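Local atomic coordinates of transcriptional regulator, LacI family (Corynebacterium glutamicum, PDB entry 3H5T), a protein that binds a palindromic motif in promoters and acts as an inositol-dependent transcriptional activator of ino1, with a role in cell wall biogenesis. Residues A[165-170]-A[339-344]; A[275-280]-A[304-309]; A[315-320]-A[349-354]. One frame throughout, in Å; residues are numbered along the deposited sequence.

Contact 1: A[165-170]-A[339-344]; sequences GMPFIA and EYVEPE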
ATOM      1  N   GLY A 165      13.907 -14.139  10.217  1.00 28.35           N
ATOM      2  CA  GLY A 165      14.960 -13.255   9.741  1.00 25.55           C
ATOM      3  C   GLY A 165      14.516 -12.131   8.821  1.00 24.98           C
ATOM      4  O   GLY A 165      15.351 -11.475   8.202  1.00 25.05           O
ATOM      5  N   MET A 166      13.209 -11.893   8.742  1.00 22.28           N
ATOM      6  CA  MET A 166      12.671 -10.852   7.869  1.00 20.94           C
ATOM      7  C   MET A 166      11.701  -9.892   8.579  1.00 20.20           C
ATOM      8  O   MET A 166      10.505 -10.175   8.671  1.00 18.06           O
ATOM      9  CB  MET A 166      11.950 -11.504   6.668  1.00 20.15           C
ATOM     10  CG  MET A 166      12.853 -12.109   5.583  1.00 17.73           C
ATOM     11  SD  MET A 166      11.952 -12.876   4.176  1.00 10.19           S
ATOM     12  CE  MET A 166      13.046 -14.122   3.769  1.00 10.83           C
ATOM     13  N   PRO A 167      12.205  -8.751   9.095  1.00 19.26           N
ATOM     14  CA  PRO A 167      11.382  -7.754   9.787  1.00 20.44           C
ATOM     15  C   PRO A 167      10.062  -7.517   9.062  1.00 20.83           C
ATOM     16  O   PRO A 167      10.021  -7.485   7.835  1.00 22.45           O
ATOM     17  CB  PRO A 167      12.288  -6.534   9.804  1.00 19.55           C
ATOM     18  CG  PRO A 167      13.599  -7.156  10.119  1.00 17.61           C
ATOM     19  CD  PRO A 167      13.626  -8.368   9.169  1.00 21.59           C
ATOM     20  N   PHE A 168       8.994  -7.343   9.834  1.00 20.02           N
ATOM     21  CA  PHE A 168       7.645  -7.185   9.300  1.00 21.52           C
ATOM     22  C   PHE A 168       6.959  -5.873   9.714  1.00 21.59           C
ATOM     23  O   PHE A 168       6.939  -5.515  10.894  1.00 23.62           O
ATOM     24  CB  PHE A 168       6.830  -8.411   9.765  1.00 23.34           C
ATOM     25  CG  PHE A 168       5.381  -8.422   9.328  1.00 23.69           C
ATOM     26  CD1 PHE A 168       5.032  -8.660   8.005  1.00 25.32           C
ATOM     27  CD2 PHE A 168       4.365  -8.252  10.262  1.00 23.86           C
ATOM     28  CE1 PHE A 168       3.691  -8.730   7.622  1.00 26.44           C
ATOM     29  CE2 PHE A 168       3.024  -8.322   9.893  1.00 24.49           C
ATOM     30  CZ  PHE A 168       2.687  -8.562   8.571  1.00 26.23           C
ATOM     31  N   ILE A 169       6.397  -5.168   8.736  1.00 20.50           N
ATOM     32  CA  ILE A 169       5.695  -3.905   8.977  1.00 20.02           C
ATOM     33  C   ILE A 169       4.286  -3.977   8.388  1.00 20.17           C
ATOM     34  O   ILE A 169       4.124  -4.150   7.182  1.00 19.90           O
ATOM     35  CB  ILE A 169       6.402  -2.717   8.295  1.00 21.28           C
ATOM     36  CG1 ILE A 169       7.862  -2.652   8.734  1.00 22.04           C
ATOM     37  CG2 ILE A 169       5.669  -1.411   8.622  1.00 17.96           C
ATOM     38  CD1 ILE A 169       8.625  -1.497   8.105  1.00 21.66           C
ATOM     39  N   ALA A 170       3.268  -3.837   9.229  1.00 20.23           N
ATOM     40  CA  ALA A 170       1.892  -3.885   8.753  1.00 22.16           C
ATOM     41  C   ALA A 170       0.878  -3.566   9.841  1.00 23.89           C
ATOM     42  O   ALA A 170       1.181  -3.621  11.037  1.00 26.55           O
ATOM     43  CB  ALA A 170       1.589  -5.263   8.171  1.00 23.64           C
ATOM     44  N   GLU A 339      22.497  -2.367  11.626  1.00 36.36           N
ATOM     45  CA  GLU A 339      21.849  -1.690  12.741  1.00 36.78           C
ATOM     46  C   GLU A 339      20.701  -2.549  13.266  1.00 34.76           C
ATOM     47  O   GLU A 339      20.264  -3.495  12.603  1.00 35.59           O
ATOM     48  CB  GLU A 339      21.308  -0.332  12.299  1.00 39.04           C
ATOM     49  CG  GLU A 339      22.299   0.807  12.377  1.00 42.41           C
ATOM     50  CD  GLU A 339      22.445   1.346  13.788  1.00 47.59           C
ATOM     51  OE1 GLU A 339      21.402   1.659  14.411  1.00 48.76           O
ATOM     52  OE2 GLU A 339      23.600   1.464  14.266  1.00 47.61           O
ATOM     53  N   TYR A 340      20.222  -2.215  14.459  1.00 30.69           N
ATOM     54  CA  TYR A 340      19.126  -2.945  15.068  1.00 26.46           C
ATOM     55  C   TYR A 340      17.785  -2.476  14.519  1.00 23.91           C
ATOM     56  O   TYR A 340      17.566  -1.279  14.338  1.00 23.83           O
ATOM     57  CB  TYR A 340      19.108  -2.750  16.587  1.00 25.57           C
ATOM     58  CG  TYR A 340      17.871  -3.348  17.222  1.00 24.66           C
ATOM     59  CD1 TYR A 340      17.828  -4.698  17.566  1.00 23.08           C
ATOM     60  CD2 TYR A 340      16.703  -2.588  17.383  1.00 23.61           C
ATOM     61  CE1 TYR A 340      16.662  -5.280  18.045  1.00 22.89           C
ATOM     62  CE2 TYR A 340      15.523  -3.170  17.863  1.00 23.25           C
ATOM     63  CZ  TYR A 340      15.515  -4.514  18.189  1.00 22.74           C
ATOM     64  OH  TYR A 340      14.369  -5.106  18.661  1.00 26.69           O
ATOM     65  N   VAL A 341      16.896  -3.427  14.271  1.00 18.29           N
ATOM     66  CA  VAL A 341      15.558  -3.131  13.781  1.00 18.01           C
ATOM     67  C   VAL A 341      14.585  -4.014  14.564  1.00 18.11           C
ATOM     68  O   VAL A 341      14.941  -5.098  15.021  1.00 17.96           O
ATOM     69  CB  VAL A 341      15.395  -3.429  12.244  1.00 17.14           C
ATOM     70  CG1 VAL A 341      16.326  -2.546  11.432  1.00 14.83           C
ATOM     71  CG2 VAL A 341      15.666  -4.906  11.951  1.00 15.16           C
ATOM     72  N   GLU A 342      13.360  -3.546  14.733  1.00 18.32           N
ATOM     73  CA  GLU A 342      12.374  -4.328  15.452  1.00 18.88           C
ATOM     74  C   GLU A 342      11.884  -5.437  14.518  1.00 19.95           C
ATOM     75  O   GLU A 342      11.664  -5.211  13.331  1.00 19.48           O
ATOM     76  CB  GLU A 342      11.236  -3.413  15.914  1.00 18.02           C
ATOM     77  CG  GLU A 342      11.693  -2.413  16.986  1.00 19.78           C
ATOM     78  CD  GLU A 342      10.600  -1.467  17.460  1.00 20.91           C
ATOM     79  OE1 GLU A 342      10.577  -0.304  17.001  1.00 22.05           O
ATOM     80  OE2 GLU A 342       9.762  -1.891  18.289  1.00 21.04           O
ATOM     81  N   PRO A 343      11.740  -6.664  15.038  1.00 21.47           N
ATOM     82  CA  PRO A 343      11.276  -7.748  14.165  1.00 21.37           C
ATOM     83  C   PRO A 343       9.860  -7.527  13.643  1.00 21.57           C
ATOM     84  O   PRO A 343       9.550  -7.890  12.515  1.00 22.59           O
ATOM     85  CB  PRO A 343      11.384  -8.988  15.055  1.00 22.26           C
ATOM     86  CG  PRO A 343      12.472  -8.617  16.038  1.00 22.97           C
ATOM     87  CD  PRO A 343      12.137  -7.181  16.358  1.00 20.46           C
ATOM     88  N   GLU A 344       9.001  -6.934  14.463  1.00 22.99           N
ATOM     89  CA  GLU A 344       7.625  -6.677  14.047  1.00 24.13           C
ATOM     90  C   GLU A 344       7.136  -5.308  14.508  1.00 23.79           C
ATOM     91  O   GLU A 344       7.382  -4.894  15.644  1.00 22.82           O
ATOM     92  CB  GLU A 344       6.684  -7.769  14.583  1.00 25.99           C
ATOM     93  CG  GLU A 344       7.072  -9.186  14.161  1.00 29.77           C
ATOM     94  CD  GLU A 344       6.105 -10.248  14.659  1.00 30.39           C
ATOM     95  OE1 GLU A 344       5.663 -10.152  15.822  1.00 30.86           O
ATOM     96  OE2 GLU A 344       5.801 -11.190  13.893  1.00 32.65           O
TER
HETATM   97  O   HOH W   1       9.992  -4.406  11.565  1.00 30.97           O

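Contact 2: A[275-280]-A[304-309]; sequences TVDALA and DGTHMA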
ATOM      1  N   THR A 275     -12.402  -4.947   0.465  1.00 19.92           N
ATOM      2  CA  THR A 275     -11.141  -5.184   1.136  1.00 20.32           C
ATOM      3  C   THR A 275     -10.109  -4.116   0.759  1.00 22.04           C
ATOM      4  O   THR A 275      -9.100  -3.931   1.457  1.00 20.52           O
ATOM      5  CB  THR A 275     -10.612  -6.573   0.752  1.00 20.35           C
ATOM      6  OG1 THR A 275     -11.368  -7.574   1.449  1.00 21.93           O
ATOM      7  CG2 THR A 275      -9.152  -6.710   1.091  1.00 23.25           C
ATOM      8  N   VAL A 276     -10.373  -3.409  -0.336  1.00 20.95           N
ATOM      9  CA  VAL A 276      -9.459  -2.377  -0.811  1.00 23.94           C
ATOM     10  C   VAL A 276     -10.222  -1.260  -1.547  1.00 24.59           C
ATOM     11  O   VAL A 276     -11.162  -1.548  -2.284  1.00 25.10           O
ATOM     12  CB  VAL A 276      -8.387  -3.034  -1.734  1.00 24.53           C
ATOM     13  CG1 VAL A 276      -8.460  -2.473  -3.148  1.00 25.21           C
ATOM     14  CG2 VAL A 276      -7.021  -2.844  -1.136  1.00 24.40           C
ATOM     15  N   ASP A 277      -9.829   0.001  -1.338  1.00 24.87           N
ATOM     16  CA  ASP A 277     -10.504   1.140  -1.981  1.00 24.74           C
ATOM     17  C   ASP A 277     -10.756   0.942  -3.474  1.00 24.41           C
ATOM     18  O   ASP A 277     -11.817   1.315  -3.983  1.00 24.26           O
ATOM     19  CB  ASP A 277      -9.705   2.439  -1.816  1.00 26.22           C
ATOM     20  CG  ASP A 277      -9.831   3.048  -0.433  1.00 28.91           C
ATOM     21  OD1 ASP A 277     -10.647   2.562   0.381  1.00 27.26           O
ATOM     22  OD2 ASP A 277      -9.105   4.032  -0.168  1.00 30.65           O
ATOM     23  N   ALA A 278      -9.777   0.376  -4.173  1.00 22.47           N
ATOM     24  CA  ALA A 278      -9.899   0.147  -5.608  1.00 22.56           C
ATOM     25  C   ALA A 278     -11.206  -0.554  -5.929  1.00 23.51           C
ATOM     26  O   ALA A 278     -11.907  -0.174  -6.869  1.00 24.06           O
ATOM     27  CB  ALA A 278      -8.731  -0.686  -6.112  1.00 21.11           C
ATOM     28  N   LEU A 279     -11.524  -1.579  -5.143  1.00 23.66           N
ATOM     29  CA  LEU A 279     -12.748  -2.347  -5.336  1.00 23.56           C
ATOM     30  C   LEU A 279     -13.985  -1.481  -5.131  1.00 24.74           C
ATOM     31  O   LEU A 279     -14.984  -1.633  -5.840  1.00 24.98           O
ATOM     32  CB  LEU A 279     -12.790  -3.539  -4.377  1.00 18.96           C
ATOM     33  CG  LEU A 279     -11.892  -4.734  -4.691  1.00 19.54           C
ATOM     34  CD1 LEU A 279     -11.959  -5.707  -3.535  1.00 18.03           C
ATOM     35  CD2 LEU A 279     -12.338  -5.415  -5.977  1.00 18.20           C
ATOM     36  N   ALA A 280     -13.920  -0.584  -4.152  1.00 24.16           N
ATOM     37  CA  ALA A 280     -15.041   0.307  -3.887  1.00 25.96           C
ATOM     38  C   ALA A 280     -15.279   1.192  -5.111  1.00 25.29           C
ATOM     39  O   ALA A 280     -16.415   1.459  -5.467  1.00 26.67           O
ATOM     40  CB  ALA A 280     -14.760   1.173  -2.648  1.00 25.26           C
ATOM     41  N   ASP A 304      -7.924   1.613   2.831  1.00 26.88           N
ATOM     42  CA  ASP A 304      -6.671   2.206   2.345  1.00 27.15           C
ATOM     43  C   ASP A 304      -6.612   3.700   2.626  1.00 28.06           C
ATOM     44  O   ASP A 304      -5.677   4.185   3.268  1.00 26.52           O
ATOM     45  CB  ASP A 304      -6.463   1.988   0.843  1.00 27.44           C
ATOM     46  CG  ASP A 304      -5.645   0.749   0.546  1.00 26.86           C
ATOM     47  OD1 ASP A 304      -5.085   0.179   1.506  1.00 30.66           O
ATOM     48  OD2 ASP A 304      -5.556   0.350  -0.635  1.00 24.19           O
ATOM     49  N   GLY A 305      -7.612   4.425   2.132  1.00 28.29           N
ATOM     50  CA  GLY A 305      -7.650   5.861   2.331  1.00 28.72           C
ATOM     51  C   GLY A 305      -6.846   6.623   1.291  1.00 29.62           C
ATOM     52  O   GLY A 305      -6.214   7.629   1.610  1.00 29.77           O
ATOM     53  N   THR A 306      -6.864   6.151   0.046  1.00 30.13           N
ATOM     54  CA  THR A 306      -6.126   6.818  -1.021  1.00 30.39           C
ATOM     55  C   THR A 306      -6.702   8.210  -1.229  1.00 31.28           C
ATOM     56  O   THR A 306      -7.831   8.493  -0.826  1.00 31.61           O
ATOM     57  CB  THR A 306      -6.199   6.028  -2.370  1.00 31.53           C
ATOM     58  OG1 THR A 306      -7.551   5.995  -2.856  1.00 30.33           O
ATOM     59  CG2 THR A 306      -5.700   4.594  -2.179  1.00 32.18           C
ATOM     60  N   HIS A 307      -5.916   9.075  -1.860  1.00 32.63           N
ATOM     61  CA  HIS A 307      -6.310  10.450  -2.140  1.00 32.89           C
ATOM     62  C   HIS A 307      -7.677  10.529  -2.823  1.00 33.19           C
ATOM     63  O   HIS A 307      -8.498  11.384  -2.489  1.00 34.20           O
ATOM     64  CB  HIS A 307      -5.230  11.112  -3.004  1.00 34.82           C
ATOM     65  CG  HIS A 307      -5.491  12.552  -3.308  1.00 36.79           C
ATOM     66  ND1 HIS A 307      -6.403  12.960  -4.260  1.00 37.86           N
ATOM     67  CD2 HIS A 307      -4.970  13.684  -2.779  1.00 36.68           C
ATOM     68  CE1 HIS A 307      -6.433  14.280  -4.301  1.00 36.46           C
ATOM     69  NE2 HIS A 307      -5.572  14.743  -3.412  1.00 36.63           N
ATOM     70  N   MET A 308      -7.923   9.637  -3.776  1.00 32.40           N
ATOM     71  CA  MET A 308      -9.202   9.611  -4.480  1.00 32.31           C
ATOM     72  C   MET A 308     -10.329   9.192  -3.534  1.00 31.56           C
ATOM     73  O   MET A 308     -11.441   9.712  -3.619  1.00 33.27           O
ATOM     74  CB  MET A 308      -9.147   8.634  -5.662  1.00 34.45           C
ATOM     75  CG  MET A 308      -9.075   9.276  -7.039  1.00 37.89           C
ATOM     76  SD  MET A 308      -8.876   8.048  -8.369  1.00 45.98           S
ATOM     77  CE  MET A 308     -10.571   7.382  -8.494  1.00 41.28           C
ATOM     78  N   ALA A 309     -10.057   8.250  -2.637  1.00 29.48           N
ATOM     79  CA  ALA A 309     -11.087   7.804  -1.704  1.00 29.67           C
ATOM     80  C   ALA A 309     -11.561   8.984  -0.864  1.00 29.61           C
ATOM     81  O   ALA A 309     -12.756   9.217  -0.725  1.00 30.02           O
ATOM     82  CB  ALA A 309     -10.548   6.698  -0.800  1.00 27.56           C
TER
HETATM   83  O   HOH W   2      -6.947   0.486  -3.175  1.00 19.57           O

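Contact 3: A[315-320]-A[349-354]; sequences TTVIQP and TSFHPG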
ATOM      1  N   THR A 315     -16.508   6.081   2.696  1.00 28.01           N
ATOM      2  CA  THR A 315     -16.387   5.537   4.044  1.00 26.44           C
ATOM      3  C   THR A 315     -15.279   4.503   3.879  1.00 26.99           C
ATOM      4  O   THR A 315     -15.372   3.639   3.005  1.00 28.22           O
ATOM      5  CB  THR A 315     -17.671   4.839   4.484  1.00 25.62           C
ATOM      6  OG1 THR A 315     -18.754   5.774   4.455  1.00 24.38           O
ATOM      7  CG2 THR A 315     -17.515   4.291   5.886  1.00 24.53           C
ATOM      8  N   THR A 316     -14.234   4.581   4.697  1.00 24.45           N
ATOM      9  CA  THR A 316     -13.121   3.656   4.539  1.00 23.38           C
ATOM     10  C   THR A 316     -12.151   3.646   5.737  1.00 24.12           C
ATOM     11  O   THR A 316     -12.293   4.433   6.669  1.00 23.82           O
ATOM     12  CB  THR A 316     -12.343   4.022   3.234  1.00 22.80           C
ATOM     13  OG1 THR A 316     -11.325   3.050   2.977  1.00 22.17           O
ATOM     14  CG2 THR A 316     -11.711   5.421   3.361  1.00 19.18           C
ATOM     15  N   VAL A 317     -11.176   2.740   5.697  1.00 22.78           N
ATOM     16  CA  VAL A 317     -10.167   2.617   6.753  1.00 24.76           C
ATOM     17  C   VAL A 317      -8.887   3.304   6.273  1.00 25.93           C
ATOM     18  O   VAL A 317      -8.302   2.904   5.262  1.00 27.70           O
ATOM     19  CB  VAL A 317      -9.841   1.124   7.057  1.00 23.64           C
ATOM     20  CG1 VAL A 317      -8.749   1.022   8.101  1.00 19.29           C
ATOM     21  CG2 VAL A 317     -11.095   0.402   7.531  1.00 24.19           C
ATOM     22  N   ILE A 318      -8.447   4.341   6.971  1.00 26.05           N
ATOM     23  CA  ILE A 318      -7.232   5.016   6.537  1.00 25.02           C
ATOM     24  C   ILE A 318      -5.987   4.299   7.024  1.00 25.46           C
ATOM     25  O   ILE A 318      -5.824   4.027   8.212  1.00 25.93           O
ATOM     26  CB  ILE A 318      -7.185   6.486   6.997  1.00 23.84           C
ATOM     27  CG1 ILE A 318      -8.403   7.231   6.435  1.00 19.51           C
ATOM     28  CG2 ILE A 318      -5.872   7.142   6.515  1.00 16.77           C
ATOM     29  CD1 ILE A 318      -8.359   8.717   6.638  1.00 18.46           C
ATOM     30  N   GLN A 319      -5.115   3.997   6.076  1.00 25.89           N
ATOM     31  CA  GLN A 319      -3.866   3.308   6.345  1.00 26.79           C
ATOM     32  C   GLN A 319      -2.712   4.208   5.896  1.00 26.62           C
ATOM     33  O   GLN A 319      -2.679   4.693   4.761  1.00 27.79           O
ATOM     34  CB  GLN A 319      -3.864   1.979   5.589  1.00 26.14           C
ATOM     35  CG  GLN A 319      -2.540   1.270   5.558  1.00 30.79           C
ATOM     36  CD  GLN A 319      -2.629  -0.065   4.844  1.00 31.86           C
ATOM     37  OE1 GLN A 319      -3.326  -0.198   3.831  1.00 31.41           O
ATOM     38  NE2 GLN A 319      -1.914  -1.059   5.361  1.00 32.86           N
ATOM     39  N   PRO A 320      -1.750   4.457   6.792  1.00 26.27           N
ATOM     40  CA  PRO A 320      -0.607   5.312   6.455  1.00 23.98           C
ATOM     41  C   PRO A 320       0.391   4.599   5.540  1.00 23.03           C
ATOM     42  O   PRO A 320       1.453   4.168   5.992  1.00 21.62           O
ATOM     43  CB  PRO A 320      -0.025   5.636   7.824  1.00 24.94           C
ATOM     44  CG  PRO A 320      -0.239   4.346   8.564  1.00 25.22           C
ATOM     45  CD  PRO A 320      -1.650   3.951   8.173  1.00 25.64           C
ATOM     46  N   THR A 349      -4.175   2.333  12.099  1.00 31.50           N
ATOM     47  CA  THR A 349      -5.082   2.814  11.068  1.00 30.46           C
ATOM     48  C   THR A 349      -6.132   3.647  11.790  1.00 30.80           C
ATOM     49  O   THR A 349      -6.196   3.645  13.014  1.00 31.42           O
ATOM     50  CB  THR A 349      -5.803   1.654  10.349  1.00 31.29           C
ATOM     51  OG1 THR A 349      -6.733   1.036  11.251  1.00 30.14           O
ATOM     52  CG2 THR A 349      -4.795   0.614   9.863  1.00 30.63           C
ATOM     53  N   SER A 350      -6.955   4.364  11.039  1.00 31.86           N
ATOM     54  CA  SER A 350      -8.013   5.165  11.636  1.00 31.91           C
ATOM     55  C   SER A 350      -9.207   5.131  10.698  1.00 32.37           C
ATOM     56  O   SER A 350      -9.057   5.292   9.490  1.00 34.19           O
ATOM     57  CB  SER A 350      -7.548   6.606  11.848  1.00 31.67           C
ATOM     58  OG  SER A 350      -7.181   7.204  10.619  1.00 33.91           O
ATOM     59  N   PHE A 351     -10.387   4.912  11.257  1.00 31.72           N
ATOM     60  CA  PHE A 351     -11.591   4.848  10.456  1.00 31.70           C
ATOM     61  C   PHE A 351     -11.977   6.229   9.939  1.00 32.82           C
ATOM     62  O   PHE A 351     -11.763   7.234  10.609  1.00 35.78           O
ATOM     63  CB  PHE A 351     -12.735   4.256  11.285  1.00 30.79           C
ATOM     64  CG  PHE A 351     -13.977   3.970  10.487  1.00 30.73           C
ATOM     65  CD1 PHE A 351     -13.915   3.181   9.340  1.00 27.69           C
ATOM     66  CD2 PHE A 351     -15.207   4.497  10.875  1.00 29.70           C
ATOM     67  CE1 PHE A 351     -15.060   2.922   8.586  1.00 29.37           C
ATOM     68  CE2 PHE A 351     -16.360   4.245  10.126  1.00 30.39           C
ATOM     69  CZ  PHE A 351     -16.286   3.456   8.978  1.00 28.84           C
ATOM     70  N   HIS A 352     -12.548   6.266   8.741  1.00 32.56           N
ATOM     71  CA  HIS A 352     -12.981   7.514   8.117  1.00 32.00           C
ATOM     72  C   HIS A 352     -14.485   7.395   7.856  1.00 33.49           C
ATOM     73  O   HIS A 352     -14.902   6.873   6.822  1.00 34.07           O
ATOM     74  CB  HIS A 352     -12.221   7.715   6.805  1.00 28.65           C
ATOM     75  CG  HIS A 352     -12.497   9.020   6.133  1.00 25.78           C
ATOM     76  ND1 HIS A 352     -13.209   9.116   4.957  1.00 26.15           N
ATOM     77  CD2 HIS A 352     -12.139  10.284   6.460  1.00 25.04           C
ATOM     78  CE1 HIS A 352     -13.278  10.383   4.588  1.00 23.63           C
ATOM     79  NE2 HIS A 352     -12.635  11.111   5.483  1.00 23.37           N
ATOM     80  N   PRO A 353     -15.318   7.876   8.801  1.00 33.89           N
ATOM     81  CA  PRO A 353     -16.780   7.822   8.686  1.00 33.09           C
ATOM     82  C   PRO A 353     -17.296   8.044   7.273  1.00 32.06           C
ATOM     83  O   PRO A 353     -18.200   7.347   6.826  1.00 31.60           O
ATOM     84  CB  PRO A 353     -17.232   8.895   9.664  1.00 33.67           C
ATOM     85  CG  PRO A 353     -16.231   8.749  10.759  1.00 32.29           C
ATOM     86  CD  PRO A 353     -14.924   8.644   9.997  1.00 32.81           C
ATOM     87  N   GLY A 354     -16.718   9.018   6.579  1.00 32.93           N
ATOM     88  CA  GLY A 354     -17.107   9.289   5.204  1.00 35.09           C
ATOM     89  C   GLY A 354     -18.569   9.609   4.948  1.00 37.12           C
ATOM     90  O   GLY A 354     -19.300  10.001   5.858  1.00 36.74           O
TER

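Contact 1: A[165-170]-A[339-344]
Pro167 and Phe168 meet Pro343 and Glu344 where two neighbouring parallel strands begin. One backbone bond crosses directly, from Phe168 N to Pro343 O, at 2.8 Å. Phe168 and Glu344 form the first parallel bridge, and backbone bonds of Phe168 and Ala170 with Val345 carry the pairing onward. Two CA-H...O contacts accompany it. Pro167 CA lies 3.3 Å from Pro343 O, and Glu344 CA lies 3.4 Å from Phe168 O.

A water adds a polar link. It donates to Glu342 O at 2.6 Å, and only weakly to Phe168 O.

The apolar part is small. Val341 points its CG2 at the Pro167 ring and meets Pro167 CG at 3.6 Å, the two side chains crossing at about a right angle. Both also touch helix 321-336, Pro167 on Thr331 and Val341 on Lys334. Phe168 CB lies 3.9 Å from Pro343 O, and the Phe168 side chain packs on Ile156 of strand 154-157.

Backbone groups thus make the polar bonds of this contact. The start of the strand pairing in this periplasmic-binding-protein-like sheet depends on main-chain geometry, with one proline-valine touch beside it.

Contact 2: A[275-280]-A[304-309]
Asp277 reaches from the start of helix 277-289 into the turn that precedes helix 307-311. Its OD2 accepts two backbone bonds. Thr306 N donates to Asp277 OD2 at 3.1 Å and meets the oxygen nearly along its C-O axis. Gly305 N donates to the same Asp277 OD2 at 2.8 Å, but from above the carboxylate plane, 35° out of it. The other oxygen, OD1, is hydrogen-bonded to Thr316 OG1, on strand 316-318. Both carboxylate oxygens of this buried side chain are therefore satisfied. CG stands beside the backbone N and anti to the carbonyl carbon (chi1 -77°), which aims the group across to the turn.

Strands 271-274 and 299-302 are parallel neighbours joined through helix 277-289, a right-handed beta-alpha-beta crossover of the LacI-type sugar-binding fold. The contact ties together the two loops that follow these strands.

In the first turn of helix 277-289, Ala278 N donates to a water at 3.0 Å. The same water donates to Asp304 OD2 at 2.9 Å and so bridges the segments. Val276 CG2 packs against Asp304 OD2 at 3.5 Å. Val276 holds the N-cap position, where its carbonyl O accepts a weak bond from Leu279 N. At the other helix, Thr306 is the N-cap, and Thr306 OG1 accepts a weak capping bond from Ala309 N at 3.4 Å. Ala87 of helix 86-98 packs on Asp304 and Thr306.

Contact 3: A[315-320]-A[349-354]
Phe351 turns its CG anti to the backbone N (chi1 -172°), which lays the ring beside Thr315, Thr316 and Val317. Thr315 sets CG2 anti to its own N as well, and Thr315 CG2 meets Phe351 CZ at 3.4 Å. Val317 CG2 sits at the ring edge, near its plane, 4.4 Å from Phe351 CD1. Pro353 N lies over one face of the ring, offset toward the rim. Ala180 and Ala183 of helix 178-186 also pack on Phe351.

Val317 and Phe351 form the non-hydrogen-bonded pair of an antiparallel ladder. The pairs on either side are hydrogen-bonded. Thr316 and His352 exchange two bonds, Thr316 N to His352 O at 3.2 Å and His352 N to Thr316 O at 2.8 Å. Ile318 and Ser350 do the same, with Ile318 N to Ser350 O at 2.8 Å and Ser350 N to Ile318 O at 3.1 Å. Ile318 CG1 and CD1 pack against His352 CB, and CD1 also nears CD2 of the imidazole. His352 ND1 is hydrogen-bonded to Leu314 O.

Past the ladder, Thr315 OG1 donates to Pro353 O at 2.9 Å and also bonds Thr356 OG1. Strand 316-318 is outermost in the seven-stranded mixed sheet. Through backbone bonds Val317 joins Asp304 and Thr315 joins Gly302 of strand 299-302, so this edge meets the five-stranded sheet, probably near the interdomain connections of the fold. Four main-chain bonds set the register. Side chains add mainly apolar packing, Val317 and Phe351 on one face, Thr316, Ile318, Ser350 and His352 on the other.

Contact 2 is buried, contact 3 partly so, and contact 1 lies at the surface. Contacts 1 and 3 share the long strand 344-352, one before and at its start and the other toward its end, with centres about 25 Å apart. There its neighbours differ, the parallel strand 168-171 in contact 1 and the antiparallel strand 316-318 in contact 3. Contact 2 belongs to the loops of the five-stranded sheet. It touches contact 3 through Asp277 with Thr316 and through the backbone bond of Asp304 with Val317. Contacts 1 and 3 rely chiefly on main-chain pairing, sparse in the first and fuller in the second. Contact 2 centres on a buried carboxylate.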